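Local coordinates for penicillin-binding protein activator LpoB (Escherichia coli, PDB 4Q6Z) that probably regulates peptidoglycan synthesis at the outer membrane by activating penicillin-binding protein 1B, and is represented here by the C-terminal domain of LpoB, at residues 14-28 against 48-61. Numbering follows the deposited sequence.
Sequences MLGADGVTAGSVLLV and LRNALANNGKFTLV
Phe-58 packs against Leu-26, Met-14 and Leu-15 where a beta-alpha-beta unit closes. In this unit, strand 25-35 leads through helix 41-53 to the parallel edge strand 59-60. Leu-26 sets CD2 over one face of the Phe-58 ring, offset toward the rim and 4.1 Å from Phe-58 CG. Ser-24 O lies at the edge of the ring, in its plane, 3.3 Å from Phe-58 CD1. Met-14 is extended until its chain bends at chi3 (70°), which brings CE to Phe-58 CE2 at 3.5 Å. The same methyl touches Leu-52 CD2, and the two side chains cross at about a right angle. Leu-15 slides past the ring with CD2, while its CD1 rests on the Lys-57 chain at CD. Without the ring, an alanine here would probably leave Leu-26 CD2, Met-14 CE and Leu-15 CD2 without their shared partner and weaken the join between helix 3-15 and the sheet. Val-28 CG2 touches Leu-52 CD1 at 3.6 Å and Leu-60 CD2 at 3.9 Å. Strand 98-106 flanks strand 25-35 on its other edge. Leu-26 N donates to Thr-59 O, and Val-61 N, just past the strand, donates to Leu-26 O. Arg-49 NH2 donates to Val-61 O at 2.8 Å, with that oxygen in the guanidinium plane.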
loop_
_atom_site.group_PDB
_atom_site.type_symbol
_atom_site.label_atom_id
_atom_site.label_comp_id
_atom_site.label_asym_id
_atom_site.label_seq_id
_atom_site.Cartn_x
_atom_site.Cartn_y
_atom_site.Cartn_z
ATOM N N MET A 14 -3.178 -5.108 -10.998
ATOM C CA MET A 14 -2.367 -3.889 -10.952
ATOM C C MET A 14 -1.140 -4.002 -11.859
ATOM O O MET A 14 -0.807 -3.089 -12.613
ATOM C CB MET A 14 -1.931 -3.629 -9.506
ATOM C CG MET A 14 -1.163 -2.328 -9.279
ATOM S SD MET A 14 -0.672 -2.034 -7.569
ATOM C CE MET A 14 0.580 -3.290 -7.365
ATOM N N LEU A 15 -0.463 -5.134 -11.752
ATOM C CA LEU A 15 0.646 -5.483 -12.650
ATOM C C LEU A 15 0.274 -5.411 -14.134
ATOM O O LEU A 15 1.074 -4.978 -14.955
ATOM C CB LEU A 15 1.156 -6.896 -12.332
ATOM C CG LEU A 15 2.336 -7.083 -11.396
ATOM C CD1 LEU A 15 2.742 -8.538 -11.394
ATOM C CD2 LEU A 15 3.514 -6.223 -11.799
ATOM N N GLY A 16 -0.938 -5.844 -14.468
ATOM C CA GLY A 16 -1.381 -5.915 -15.857
ATOM C C GLY A 16 -1.849 -4.579 -16.389
ATOM O O GLY A 16 -2.170 -4.450 -17.566
ATOM N N ALA A 17 -1.931 -3.597 -15.495
ATOM C CA ALA A 17 -2.697 -2.391 -15.735
ATOM C C ALA A 17 -1.828 -1.391 -16.464
ATOM O O ALA A 17 -0.602 -1.350 -16.291
ATOM C CB ALA A 17 -3.207 -1.796 -14.430
ATOM N N ASP A 18 -2.497 -0.559 -17.252
ATOM C CA ASP A 18 -1.837 0.364 -18.152
ATOM C C ASP A 18 -1.262 1.501 -17.321
ATOM O O ASP A 18 -1.975 2.101 -16.537
ATOM C CB ASP A 18 -2.840 0.863 -19.208
ATOM C CG ASP A 18 -3.097 -0.176 -20.329
ATOM O OD1 ASP A 18 -4.054 -0.001 -21.133
ATOM O OD2 ASP A 18 -2.338 -1.173 -20.402
ATOM N N GLY A 19 0.036 1.766 -17.461
ATOM C CA GLY A 19 0.730 2.775 -16.634
ATOM C C GLY A 19 1.533 2.241 -15.444
ATOM O O GLY A 19 2.324 2.990 -14.838
ATOM N N VAL A 20 1.371 0.962 -15.118
ATOM C CA VAL A 20 2.140 0.357 -14.022
ATOM C C VAL A 20 3.400 -0.350 -14.516
ATOM O O VAL A 20 3.317 -1.362 -15.180
ATOM C CB VAL A 20 1.294 -0.650 -13.224
ATOM C CG1 VAL A 20 2.129 -1.258 -12.108
ATOM C CG2 VAL A 20 0.072 0.026 -12.635
ATOM N N THR A 21 4.569 0.171 -14.169
ATOM C CA THR A 21 5.804 -0.447 -14.617
ATOM C C THR A 21 6.280 -1.404 -13.544
ATOM O O THR A 21 6.381 -1.031 -12.378
ATOM C CB THR A 21 6.929 0.569 -14.927
ATOM O OG1 THR A 21 7.491 1.046 -13.712
ATOM C CG2 THR A 21 6.422 1.759 -15.702
ATOM N N ALA A 22 6.589 -2.631 -13.942
ATOM C CA ALA A 22 7.025 -3.650 -12.998
ATOM C C ALA A 22 8.477 -3.426 -12.597
ATOM O O ALA A 22 9.226 -2.690 -13.243
ATOM C CB ALA A 22 6.854 -5.035 -13.597
ATOM N N GLY A 23 8.862 -4.081 -11.509
ATOM C CA GLY A 23 10.184 -3.893 -10.914
ATOM C C GLY A 23 10.405 -2.521 -10.304
ATOM O O GLY A 23 11.519 -2.199 -9.904
ATOM N N SER A 24 9.341 -1.735 -10.202
ATOM C CA SER A 24 9.409 -0.444 -9.548
ATOM C C SER A 24 9.564 -0.588 -8.048
ATOM O O SER A 24 9.152 -1.570 -7.437
ATOM C CB SER A 24 8.170 0.398 -9.824
ATOM O OG SER A 24 8.091 0.707 -11.188
ATOM N N VAL A 25 10.179 0.421 -7.460
ATOM C CA VAL A 25 10.321 0.465 -6.029
ATOM C C VAL A 25 9.053 1.044 -5.523
ATOM O O VAL A 25 8.567 2.017 -6.052
ATOM C CB VAL A 25 11.483 1.348 -5.597
ATOM C CG1 VAL A 25 11.546 1.415 -4.078
ATOM C CG2 VAL A 25 12.787 0.819 -6.195
ATOM N N LEU A 26 8.549 0.450 -4.462
ATOM C CA LEU A 26 7.197 0.660 -4.018
ATOM C C LEU A 26 7.227 0.970 -2.523
ATOM O O LEU A 26 7.601 0.118 -1.711
ATOM C CB LEU A 26 6.444 -0.633 -4.275
ATOM C CG LEU A 26 4.948 -0.539 -4.386
ATOM C CD1 LEU A 26 4.639 0.029 -5.746
ATOM C CD2 LEU A 26 4.335 -1.920 -4.214
ATOM N N LEU A 27 6.846 2.183 -2.155
ATOM C CA LEU A 27 6.561 2.497 -0.747
ATOM C C LEU A 27 5.132 1.992 -0.395
ATOM O O LEU A 27 4.117 2.523 -0.873
ATOM C CB LEU A 27 6.781 3.994 -0.451
ATOM C CG LEU A 27 6.469 4.550 0.962
ATOM C CD1 LEU A 27 7.235 3.800 2.021
ATOM C CD2 LEU A 27 6.757 6.032 1.109
ATOM N N VAL A 28 5.061 0.928 0.405
ATOM C CA VAL A 28 3.773 0.260 0.678
ATOM C C VAL A 28 3.179 0.791 1.986
ATOM O O VAL A 28 3.658 0.445 3.055
ATOM C CB VAL A 28 3.914 -1.264 0.808
ATOM C CG1 VAL A 28 2.570 -1.891 1.130
ATOM C CG2 VAL A 28 4.522 -1.887 -0.441
ATOM N N LEU A 48 -0.194 -8.184 2.329
ATOM C CA LEU A 48 -0.022 -7.314 1.163
ATOM C C LEU A 48 1.450 -7.101 0.781
ATOM O O LEU A 48 1.818 -7.224 -0.401
ATOM C CB LEU A 48 -0.685 -5.959 1.416
ATOM C CG LEU A 48 -0.604 -4.931 0.293
ATOM C CD1 LEU A 48 -1.173 -5.510 -0.996
ATOM C CD2 LEU A 48 -1.320 -3.653 0.692
ATOM N N ARG A 49 2.275 -6.775 1.774
ATOM C CA ARG A 49 3.731 -6.753 1.586
ATOM C C ARG A 49 4.242 -8.065 1.012
ATOM O O ARG A 49 4.996 -8.106 0.022
ATOM C CB ARG A 49 4.418 -6.520 2.915
ATOM C CG ARG A 49 4.192 -5.130 3.488
ATOM C CD ARG A 49 5.162 -4.832 4.624
ATOM N NE ARG A 49 6.480 -4.500 4.086
ATOM C CZ ARG A 49 6.915 -3.266 3.827
ATOM N NH1 ARG A 49 6.161 -2.201 4.076
ATOM N NH2 ARG A 49 8.125 -3.103 3.318
ATOM N N ASN A 50 3.787 -9.143 1.629
ATOM C CA ASN A 50 4.083 -10.473 1.136
ATOM C C ASN A 50 3.672 -10.683 -0.328
ATOM O O ASN A 50 4.441 -11.207 -1.126
ATOM C CB ASN A 50 3.414 -11.510 2.025
ATOM C CG ASN A 50 4.046 -12.873 1.896
ATOM O OD1 ASN A 50 5.024 -13.050 1.166
ATOM N ND2 ASN A 50 3.491 -13.850 2.599
ATOM N N ALA A 51 2.455 -10.278 -0.665
ATOM C CA ALA A 51 1.917 -10.448 -2.029
ATOM C C ALA A 51 2.732 -9.695 -3.074
ATOM O O ALA A 51 2.933 -10.183 -4.181
ATOM C CB ALA A 51 0.464 -10.000 -2.087
ATOM N N LEU A 52 3.191 -8.504 -2.724
ATOM C CA LEU A 52 3.885 -7.656 -3.694
ATOM C C LEU A 52 5.363 -8.072 -3.922
ATOM O O LEU A 52 5.983 -7.688 -4.923
ATOM C CB LEU A 52 3.819 -6.198 -3.241
ATOM C CG LEU A 52 2.432 -5.579 -3.073
ATOM C CD1 LEU A 52 2.502 -4.469 -2.040
ATOM C CD2 LEU A 52 1.900 -5.035 -4.388
ATOM N N ALA A 53 5.914 -8.822 -2.965
ATOM C CA ALA A 53 7.268 -9.373 -3.051
ATOM C C ALA A 53 7.341 -10.648 -3.876
ATOM O O ALA A 53 8.210 -10.790 -4.730
ATOM C CB ALA A 53 7.799 -9.661 -1.663
ATOM N N ASN A 54 6.445 -11.586 -3.607
ATOM C CA ASN A 54 6.223 -12.692 -4.528
ATOM C C ASN A 54 5.699 -12.141 -5.860
ATOM O O ASN A 54 4.546 -11.723 -5.913
ATOM C CB ASN A 54 5.173 -13.642 -3.960
ATOM C CG ASN A 54 4.684 -14.651 -4.993
ATOM O OD1 ASN A 54 3.562 -14.549 -5.502
ATOM N ND2 ASN A 54 5.538 -15.608 -5.334
ATOM N N ASN A 55 6.504 -12.084 -6.923
ATOM C CA ASN A 55 7.630 -12.980 -7.209
ATOM C C ASN A 55 8.831 -12.098 -7.643
ATOM O O ASN A 55 9.501 -12.313 -8.661
ATOM C CB ASN A 55 7.225 -14.062 -8.242
ATOM C CG ASN A 55 7.666 -15.470 -7.834
ATOM O OD1 ASN A 55 7.729 -15.801 -6.647
ATOM N ND2 ASN A 55 7.961 -16.309 -8.822
ATOM N N GLY A 56 9.079 -11.083 -6.820
ATOM C CA GLY A 56 10.204 -10.165 -6.977
ATOM C C GLY A 56 9.914 -9.125 -8.039
ATOM O O GLY A 56 10.814 -8.547 -8.649
ATOM N N LYS A 57 8.628 -8.894 -8.255
ATOM C CA LYS A 57 8.156 -8.044 -9.344
ATOM C C LYS A 57 7.954 -6.617 -8.838
ATOM O O LYS A 57 7.691 -5.695 -9.607
ATOM C CB LYS A 57 6.854 -8.594 -9.916
ATOM C CG LYS A 57 5.772 -8.743 -8.844
ATOM C CD LYS A 57 4.862 -9.948 -9.028
ATOM C CE LYS A 57 3.648 -9.814 -8.110
ATOM N NZ LYS A 57 2.788 -11.025 -8.168
ATOM N N PHE A 58 8.068 -6.440 -7.528
ATOM C CA PHE A 58 8.270 -5.115 -6.948
ATOM C C PHE A 58 9.328 -5.158 -5.865
ATOM O O PHE A 58 9.349 -6.071 -5.034
ATOM C CB PHE A 58 6.984 -4.581 -6.328
ATOM C CG PHE A 58 5.973 -4.100 -7.332
ATOM C CD1 PHE A 58 6.230 -2.998 -8.122
ATOM C CD2 PHE A 58 4.747 -4.738 -7.452
ATOM C CE1 PHE A 58 5.292 -2.545 -9.020
ATOM C CE2 PHE A 58 3.807 -4.299 -8.355
ATOM C CZ PHE A 58 4.083 -3.202 -9.140
ATOM N N THR A 59 10.180 -4.147 -5.863
ATOM C CA THR A 59 10.989 -3.807 -4.704
ATOM C C THR A 59 10.252 -2.907 -3.699
ATOM O O THR A 59 9.627 -1.935 -4.102
ATOM C CB THR A 59 12.232 -3.080 -5.210
ATOM O OG1 THR A 59 12.529 -3.524 -6.538
ATOM C CG2 THR A 59 13.414 -3.311 -4.309
ATOM N N LEU A 60 10.303 -3.240 -2.404
ATOM C CA LEU A 60 9.579 -2.466 -1.370
ATOM C C LEU A 60 10.540 -1.709 -0.482
ATOM O O LEU A 60 11.605 -2.183 -0.134
ATOM C CB LEU A 60 8.673 -3.343 -0.471
ATOM C CG LEU A 60 8.045 -4.609 -1.071
ATOM C CD1 LEU A 60 7.323 -5.404 0.010
ATOM C CD2 LEU A 60 7.096 -4.291 -2.212
ATOM N N VAL A 61 10.145 -0.529 -0.072
ATOM C CA VAL A 61 10.923 0.158 0.934
ATOM C C VAL A 61 10.811 -0.629 2.249
ATOM O O VAL A 61 9.709 -0.881 2.735
ATOM C CB VAL A 61 10.425 1.596 1.118
ATOM C CG1 VAL A 61 11.141 2.275 2.272
ATOM C CG2 VAL A 61 10.596 2.390 -0.172
HETATM O O HOH W 1 7.326 0.854 3.055
#